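Local structure of 2,3-dimethylmalate lyase (Aspergillus niger, 3FA4) at residues H167-S172 against I202-G207; R99-Y104 against A110-E115; V33-S36 against A41-M44. The protein is a magnesium-binding lyase of the phosphoenolpyruvate phosphomutase family, built on a TIM-barrel type fold of parallel strands and surrounding helices. All blocks are in the same frame, centred on the assembly; numbering follows the deposited sequence.

Contact 1: H167-S172 against I202-G207; sequences HGYEES and IQDLAG
Tyr169 and Asp204 meet through a single hydrogen bond at the surface, and all of the touching between 167-172 and 202-207 is theirs. Tyr169 opens helix 169-181, directly after Gly168, which holds the N-cap position. From its CB the side chain sets out with CG anti to the backbone N (chi1 -177°), which places the ring so that its hydroxyl end reaches helix 195-204. The Tyr169 side chain also packs on Leu164 and on Met197, Gln200 and Val201. At the far rim, CE2 and CZ each lie 3.3 Å from Asp204 OD2, which sits at the ring edge and near its plane. The last atom, Tyr169 OH, gives its proton to Asp204 OD2 over a short 2.5 Å. The two helices stand on either side of strand 186-189 in the chain and belong to the outer helical layer of the TIM-type barrel, so the bond ties the first turn of one to the last turn of the other. The phenol reaches OD2 on its anti side, 33° out of the carboxylate plane, and ring and carboxylate planes are turned 47° apart. Asp204 ends its helix, where the carbonyl dipoles would probably disfavour a negative charge; the phenol proton may offset part of that cost. The backbone of the same residue is held separately, its O accepting a hydrogen bond from Arg177 NH2 of helix 169-181.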
loop_
_atom_site.group_PDB
_atom_site.type_symbol
_atom_site.label_atom_id
_atom_site.label_comp_id
_atom_site.label_asym_id
_atom_site.label_seq_id
_atom_site.Cartn_x
_atom_site.Cartn_y
_atom_site.Cartn_z
ATOM N N HIS B 167 -15.556 7.974 33.245
ATOM C CA HIS B 167 -16.666 8.843 33.658
ATOM C C HIS B 167 -17.891 8.061 34.230
ATOM O O HIS B 167 -18.878 8.677 34.667
ATOM C CB HIS B 167 -17.184 9.811 32.554
ATOM C CG HIS B 167 -16.145 10.421 31.658
ATOM N ND1 HIS B 167 -15.121 11.214 32.116
ATOM C CD2 HIS B 167 -16.026 10.412 30.306
ATOM C CE1 HIS B 167 -14.378 11.627 31.098
ATOM N NE2 HIS B 167 -14.918 11.169 29.986
ATOM N N GLY B 168 -17.829 6.733 34.210
ATOM C CA GLY B 168 -18.773 5.859 34.923
ATOM C C GLY B 168 -20.050 5.611 34.173
ATOM O O GLY B 168 -20.313 6.251 33.149
ATOM N N TYR B 169 -20.852 4.684 34.682
ATOM C CA TYR B 169 -21.987 4.128 33.931
ATOM C C TYR B 169 -22.956 5.113 33.268
ATOM O O TYR B 169 -23.207 4.995 32.099
ATOM C CB TYR B 169 -22.728 3.100 34.764
ATOM C CG TYR B 169 -23.850 2.443 34.029
ATOM C CD1 TYR B 169 -23.614 1.347 33.167
ATOM C CD2 TYR B 169 -25.156 2.914 34.183
ATOM C CE1 TYR B 169 -24.689 0.710 32.509
ATOM C CE2 TYR B 169 -26.235 2.295 33.507
ATOM C CZ TYR B 169 -26.000 1.225 32.668
ATOM O OH TYR B 169 -27.090 0.661 32.056
ATOM N N GLU B 170 -23.517 6.074 33.994
ATOM C CA GLU B 170 -24.543 6.946 33.404
ATOM C C GLU B 170 -24.036 7.831 32.277
ATOM O O GLU B 170 -24.803 8.228 31.416
ATOM C CB GLU B 170 -25.154 7.870 34.451
ATOM C CG GLU B 170 -26.214 7.240 35.278
ATOM C CD GLU B 170 -27.219 8.283 35.774
ATOM O OE1 GLU B 170 -26.897 9.537 35.879
ATOM O OE2 GLU B 170 -28.362 7.837 36.038
ATOM N N GLU B 171 -22.757 8.182 32.310
ATOM C CA GLU B 171 -22.187 9.058 31.304
ATOM C C GLU B 171 -22.054 8.205 30.071
ATOM O O GLU B 171 -22.304 8.701 28.949
ATOM C CB GLU B 171 -20.820 9.645 31.736
ATOM C CG GLU B 171 -20.049 10.567 30.690
ATOM C CD GLU B 171 -20.912 11.617 29.959
ATOM O OE1 GLU B 171 -22.116 11.793 30.269
ATOM O OE2 GLU B 171 -20.391 12.281 29.032
ATOM N N SER B 172 -21.690 6.934 30.287
ATOM C CA SER B 172 -21.508 5.922 29.217
ATOM C C SER B 172 -22.805 5.722 28.458
ATOM O O SER B 172 -22.850 5.764 27.241
ATOM C CB SER B 172 -21.116 4.569 29.815
ATOM O OG SER B 172 -19.754 4.568 30.150
ATOM N N ILE B 202 -28.712 -3.349 28.599
ATOM C CA ILE B 202 -29.721 -3.880 27.693
ATOM C C ILE B 202 -31.068 -3.188 27.959
ATOM O O ILE B 202 -31.739 -2.740 27.022
ATOM C CB ILE B 202 -29.808 -5.436 27.763
ATOM C CG1 ILE B 202 -28.593 -6.019 27.065
ATOM C CG2 ILE B 202 -31.100 -5.995 27.089
ATOM C CD1 ILE B 202 -28.174 -7.321 27.629
ATOM N N GLN B 203 -31.452 -3.074 29.222
ATOM C CA GLN B 203 -32.712 -2.402 29.596
ATOM C C GLN B 203 -32.703 -0.886 29.378
ATOM O O GLN B 203 -33.680 -0.348 28.932
ATOM C CB GLN B 203 -33.095 -2.762 31.035
ATOM C CG GLN B 203 -34.091 -1.787 31.667
ATOM C CD GLN B 203 -34.376 -2.080 33.145
ATOM O OE1 GLN B 203 -34.584 -3.260 33.526
ATOM N NE2 GLN B 203 -34.440 -1.006 33.987
ATOM N N ASP B 204 -31.575 -0.221 29.646
ATOM C CA ASP B 204 -31.372 1.195 29.438
ATOM C C ASP B 204 -31.391 1.685 28.002
ATOM O O ASP B 204 -31.863 2.808 27.724
ATOM C CB ASP B 204 -30.080 1.639 30.122
ATOM C CG ASP B 204 -30.245 1.770 31.627
ATOM O OD1 ASP B 204 -31.394 1.727 32.103
ATOM O OD2 ASP B 204 -29.265 1.895 32.349
ATOM N N LEU B 205 -30.886 0.853 27.095
ATOM C CA LEU B 205 -30.919 1.147 25.681
ATOM C C LEU B 205 -31.826 0.143 25.008
ATOM O O LEU B 205 -31.511 -0.385 23.965
ATOM C CB LEU B 205 -29.506 1.073 25.099
ATOM C CG LEU B 205 -28.607 2.180 25.666
ATOM C CD1 LEU B 205 -27.126 1.859 25.430
ATOM C CD2 LEU B 205 -28.991 3.468 25.035
ATOM N N ALA B 206 -32.962 -0.130 25.642
ATOM C CA ALA B 206 -33.931 -1.141 25.174
ATOM C C ALA B 206 -34.311 -0.904 23.746
ATOM O O ALA B 206 -34.639 0.246 23.304
ATOM C CB ALA B 206 -35.226 -1.114 26.056
ATOM N N GLY B 207 -34.327 -1.995 23.009
ATOM C CA GLY B 207 -34.806 -1.914 21.625
ATOM C C GLY B 207 -33.720 -1.549 20.629
ATOM O O GLY B 207 -33.938 -1.661 19.450
#

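Contact 2: R99-Y104 against A110-E115; sequences RTTEQY and AAFHIE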
loop_
_atom_site.group_PDB
_atom_site.type_symbol
_atom_site.label_atom_id
_atom_site.label_comp_id
_atom_site.label_asym_id
_atom_site.label_seq_id
_atom_site.Cartn_x
_atom_site.Cartn_y
_atom_site.Cartn_z
ATOM N N ARG B 99 -14.377 9.172 4.530
ATOM C CA ARG B 99 -13.388 8.404 3.759
ATOM C C ARG B 99 -13.221 6.987 4.215
ATOM O O ARG B 99 -13.140 6.104 3.386
ATOM C CB ARG B 99 -12.030 9.095 3.763
ATOM C CG ARG B 99 -12.032 10.318 2.896
ATOM C CD ARG B 99 -10.621 10.912 2.636
ATOM N NE ARG B 99 -9.651 9.992 2.011
ATOM C CZ ARG B 99 -9.321 10.003 0.715
ATOM N NH1 ARG B 99 -9.917 10.834 -0.113
ATOM N NH2 ARG B 99 -8.431 9.131 0.210
ATOM N N THR B 100 -13.140 6.772 5.527
ATOM C CA THR B 100 -13.038 5.424 6.127
ATOM C C THR B 100 -14.340 4.640 5.830
ATOM O O THR B 100 -14.323 3.473 5.517
ATOM C CB THR B 100 -12.956 5.554 7.664
ATOM O OG1 THR B 100 -11.829 6.311 8.043
ATOM C CG2 THR B 100 -12.986 4.147 8.408
ATOM N N THR B 101 -15.458 5.332 5.957
ATOM C CA THR B 101 -16.811 4.730 5.803
ATOM C C THR B 101 -16.968 4.236 4.360
ATOM O O THR B 101 -17.374 3.134 4.171
ATOM C CB THR B 101 -17.898 5.735 6.219
ATOM O OG1 THR B 101 -17.683 6.135 7.593
ATOM C CG2 THR B 101 -19.331 5.171 6.084
ATOM N N GLU B 102 -16.587 5.080 3.384
ATOM C CA GLU B 102 -16.684 4.824 1.950
ATOM C C GLU B 102 -15.769 3.652 1.471
ATOM O O GLU B 102 -16.224 2.768 0.706
ATOM C CB GLU B 102 -16.355 6.120 1.162
ATOM C CG GLU B 102 -17.346 7.196 1.319
ATOM C CD GLU B 102 -16.771 8.608 1.155
ATOM O OE1 GLU B 102 -15.554 8.807 0.836
ATOM O OE2 GLU B 102 -17.568 9.552 1.346
ATOM N N GLN B 103 -14.493 3.714 1.873
ATOM C CA GLN B 103 -13.500 2.677 1.685
ATOM C C GLN B 103 -13.830 1.325 2.345
ATOM O O GLN B 103 -13.722 0.299 1.704
ATOM C CB GLN B 103 -12.154 3.179 2.184
ATOM C CG GLN B 103 -11.583 4.222 1.304
ATOM C CD GLN B 103 -10.196 4.544 1.633
ATOM O OE1 GLN B 103 -9.482 3.682 2.133
ATOM N NE2 GLN B 103 -9.752 5.775 1.317
ATOM N N TYR B 104 -14.208 1.300 3.612
ATOM C CA TYR B 104 -14.784 0.077 4.222
ATOM C C TYR B 104 -15.998 -0.461 3.470
ATOM O O TYR B 104 -16.114 -1.656 3.270
ATOM C CB TYR B 104 -15.182 0.333 5.689
ATOM C CG TYR B 104 -14.067 0.131 6.740
ATOM C CD1 TYR B 104 -12.782 0.561 6.511
ATOM C CD2 TYR B 104 -14.350 -0.480 7.995
ATOM C CE1 TYR B 104 -11.776 0.398 7.493
ATOM C CE2 TYR B 104 -13.356 -0.655 8.969
ATOM C CZ TYR B 104 -12.085 -0.211 8.687
ATOM O OH TYR B 104 -11.122 -0.379 9.602
ATOM N N ALA B 110 -18.965 -5.532 6.555
ATOM C CA ALA B 110 -20.359 -5.459 7.013
ATOM C C ALA B 110 -20.702 -4.426 8.145
ATOM O O ALA B 110 -21.814 -3.920 8.195
ATOM C CB ALA B 110 -20.901 -6.846 7.350
ATOM N N ALA B 111 -19.793 -4.176 9.063
ATOM C CA ALA B 111 -20.016 -3.263 10.156
ATOM C C ALA B 111 -18.635 -2.791 10.609
ATOM O O ALA B 111 -17.682 -3.481 10.365
ATOM C CB ALA B 111 -20.716 -3.989 11.305
ATOM N N PHE B 112 -18.519 -1.633 11.247
ATOM C CA PHE B 112 -17.220 -1.227 11.852
ATOM C C PHE B 112 -17.531 -0.486 13.114
ATOM O O PHE B 112 -18.544 0.184 13.180
ATOM C CB PHE B 112 -16.388 -0.304 10.918
ATOM C CG PHE B 112 -17.111 0.924 10.431
ATOM C CD1 PHE B 112 -17.040 2.115 11.131
ATOM C CD2 PHE B 112 -17.823 0.906 9.256
ATOM C CE1 PHE B 112 -17.670 3.273 10.654
ATOM C CE2 PHE B 112 -18.484 2.039 8.785
ATOM C CZ PHE B 112 -18.399 3.229 9.484
ATOM N N HIS B 113 -16.727 -0.614 14.152
ATOM C CA HIS B 113 -16.999 0.311 15.266
ATOM C C HIS B 113 -16.136 1.580 15.305
ATOM O O HIS B 113 -15.003 1.524 14.950
ATOM C CB HIS B 113 -17.048 -0.362 16.663
ATOM C CG HIS B 113 -15.904 -1.275 16.961
ATOM N ND1 HIS B 113 -14.654 -0.815 17.372
ATOM C CD2 HIS B 113 -15.825 -2.629 16.948
ATOM C CE1 HIS B 113 -13.849 -1.850 17.570
ATOM N NE2 HIS B 113 -14.533 -2.963 17.325
ATOM N N ILE B 114 -16.708 2.676 15.810
ATOM C CA ILE B 114 -16.019 3.990 16.011
ATOM C C ILE B 114 -16.196 4.478 17.466
ATOM O O ILE B 114 -17.304 4.450 17.987
ATOM C CB ILE B 114 -16.527 5.046 14.961
ATOM C CG1 ILE B 114 -15.595 5.029 13.762
ATOM C CG2 ILE B 114 -16.570 6.488 15.516
ATOM C CD1 ILE B 114 -16.085 5.806 12.747
ATOM N N GLU B 115 -15.099 4.849 18.116
ATOM C CA GLU B 115 -15.095 5.121 19.558
ATOM C C GLU B 115 -14.852 6.601 19.921
ATOM O O GLU B 115 -14.571 7.450 19.018
ATOM C CB GLU B 115 -14.099 4.194 20.295
ATOM C CG GLU B 115 -12.665 4.440 19.963
ATOM C CD GLU B 115 -11.720 3.226 20.177
ATOM O OE1 GLU B 115 -11.857 2.204 19.491
ATOM O OE2 GLU B 115 -10.718 3.348 20.950
#
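Phe112 has its CG lodged between its backbone N and carbonyl carbon (chi1 54°), and this torsion sends the ring from strand 111-114 toward Thr101 and Tyr104 on helix 94-107. Thr101 answers with its methyl CG2 anti to the backbone N and OG1 beside it (chi1 -58°), and both branches border the tip of the phenyl group. Phe112 CZ lies 3.5 Å from Thr101 OG1 and 4.0 Å from Thr101 CG2, the two side chains crossing at about a right angle. The root of the phenylalanine is met by the tyrosine: Tyr104 CD2 and CE2 both approach Phe112 CB at 3.6 Å. Their rings make an oblique pair, with centroids 5.6 Å apart and planes at 81°. One face of the Tyr104 ring is covered near its rim by Thr100 CG2, 4.0 Å above the plane. Phe112 thus meets two residues three positions apart on the helix, Tyr104 at its CB and Thr101 at CZ. This is the return of a beta-alpha-beta crossover, strand 83-86, helix 94-107 and strand 111-114, in which the helix packs on the sheet it connects. Helix 134-151 adds Ala144 and Ala147 against Thr101. No hydrogen bond crosses the contact, and the buried polar tips are satisfied elsewhere: Thr101 OG1 bonds to Val97 O in its own helix, and Tyr104 OH to the backbone O of Asp86, a magnesium ligand. The cohesion between helix and strand is therefore mainly van der Waals packing, while the same tyrosine, packed beside Phe112, may help to position the backbone at Asp86; its side chain stays about 9 Å from the magnesium ion.

Contact 3: V33-S36 against A41-M44; sequences VALS and ALYM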
loop_
_atom_site.group_PDB
_atom_site.type_symbol
_atom_site.label_atom_id
_atom_site.label_comp_id
_atom_site.label_asym_id
_atom_site.label_seq_id
_atom_site.Cartn_x
_atom_site.Cartn_y
_atom_site.Cartn_z
ATOM N N VAL B 33 -9.160 -20.406 9.162
ATOM C CA VAL B 33 -9.450 -21.341 10.293
ATOM C C VAL B 33 -10.858 -21.160 10.926
ATOM O O VAL B 33 -11.624 -22.111 11.082
ATOM C CB VAL B 33 -8.360 -21.298 11.348
ATOM C CG1 VAL B 33 -8.640 -22.236 12.426
ATOM C CG2 VAL B 33 -6.936 -21.595 10.719
ATOM N N ALA B 34 -11.208 -19.923 11.258
ATOM C CA ALA B 34 -12.515 -19.614 11.835
ATOM C C ALA B 34 -13.665 -19.941 10.867
ATOM O O ALA B 34 -14.709 -20.473 11.287
ATOM C CB ALA B 34 -12.556 -18.126 12.219
ATOM N N LEU B 35 -13.518 -19.578 9.590
ATOM C CA LEU B 35 -14.509 -19.940 8.602
ATOM C C LEU B 35 -14.717 -21.504 8.454
ATOM O O LEU B 35 -15.845 -21.959 8.285
ATOM C CB LEU B 35 -14.141 -19.315 7.253
ATOM C CG LEU B 35 -14.776 -18.020 6.709
ATOM C CD1 LEU B 35 -15.786 -17.304 7.609
ATOM C CD2 LEU B 35 -13.711 -17.061 6.073
ATOM N N SER B 36 -13.619 -22.283 8.509
ATOM C CA SER B 36 -13.624 -23.728 8.364
ATOM C C SER B 36 -14.318 -24.393 9.548
ATOM O O SER B 36 -14.728 -25.567 9.443
ATOM C CB SER B 36 -12.201 -24.280 8.314
ATOM O OG SER B 36 -11.446 -23.726 7.247
ATOM N N ALA B 41 -19.879 -15.286 10.965
ATOM C CA ALA B 41 -19.508 -13.890 11.115
ATOM C C ALA B 41 -18.095 -13.875 11.652
ATOM O O ALA B 41 -17.706 -14.795 12.355
ATOM C CB ALA B 41 -20.457 -13.195 12.089
ATOM N N LEU B 42 -17.315 -12.849 11.304
ATOM C CA LEU B 42 -15.997 -12.719 11.854
ATOM C C LEU B 42 -15.837 -11.290 12.391
ATOM O O LEU B 42 -16.601 -10.384 12.048
ATOM C CB LEU B 42 -14.947 -12.998 10.803
ATOM C CG LEU B 42 -14.962 -14.235 9.934
ATOM C CD1 LEU B 42 -14.118 -13.991 8.709
ATOM C CD2 LEU B 42 -14.547 -15.537 10.742
ATOM N N TYR B 43 -14.847 -11.107 13.258
ATOM C CA TYR B 43 -14.573 -9.817 13.799
ATOM C C TYR B 43 -13.116 -9.556 13.530
ATOM O O TYR B 43 -12.311 -10.305 14.035
ATOM C CB TYR B 43 -14.874 -9.774 15.337
ATOM C CG TYR B 43 -14.384 -8.540 15.985
ATOM C CD1 TYR B 43 -14.936 -7.282 15.684
ATOM C CD2 TYR B 43 -13.301 -8.596 16.821
ATOM C CE1 TYR B 43 -14.437 -6.106 16.247
ATOM C CE2 TYR B 43 -12.760 -7.411 17.380
ATOM C CZ TYR B 43 -13.317 -6.201 17.087
ATOM O OH TYR B 43 -12.764 -5.114 17.692
ATOM N N MET B 44 -12.781 -8.481 12.800
ATOM C CA MET B 44 -11.373 -8.079 12.651
ATOM C C MET B 44 -10.935 -7.264 13.780
ATOM O O MET B 44 -11.342 -6.098 13.902
ATOM C CB MET B 44 -11.148 -7.273 11.382
ATOM C CG MET B 44 -9.712 -7.045 11.104
ATOM S SD MET B 44 -9.394 -5.893 9.787
ATOM C CE MET B 44 -9.369 -4.314 10.720
#
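Ala34 and Leu42 mark the closest approach of the two backbones, their CA atoms 7.7 Å apart where helix 28-37 lies over the short strand 42-44. No hydrogen bond joins the segments; side chains fill the space between them. Leu42 points at the helix with CG anti to its carbonyl carbon (chi1 -51°); both of its methyls touch Leu35, and CD2 also meets Ala34. Leu42 CD2 rests on Ala34 CB at 3.6 Å and lies 3.8 Å from Leu35 CD1. The other branch, Leu42 CD1, sits 3.9 Å from Leu35 CD1 and 4.1 Å from Leu35 CD2, the two leucines crossing at about a right angle. In Leu35 a chi2 near 3° brings CD1 against Leu42, though so eclipsed a value may reflect uncertain placement of the side chain. Ile74 of helix 64-75 also packs on Leu42, and Met254 of a third subunit packs on Ala34. This is the helix-on-sheet interface of a beta-alpha-beta unit, strand 20-25, helix 28-37 and strand 42-44, the repeating element of TIM-type barrels.

Along the chain the order is contact 3, contact 2, contact 1, each closing before the next opens. Contacts 2 and 3, with centres 19 Å apart, serve the same parallel sheet: strands 42-44 and 111-114 flank strand 83-86, whose end carries the magnesium ligand Asp86. They touch where His113 NE2 lies 2.8 Å from Tyr43 OH, a probable hydrogen bond on the side of the strands facing away from the packed helices. Contact 1 stands apart, its centre 23 Å from that of contact 2 and 29 Å from that of contact 3, at the surface. Contacts 2 and 3 thus fasten helices onto the barrel wall, and contact 1 links two helices of the outer layer.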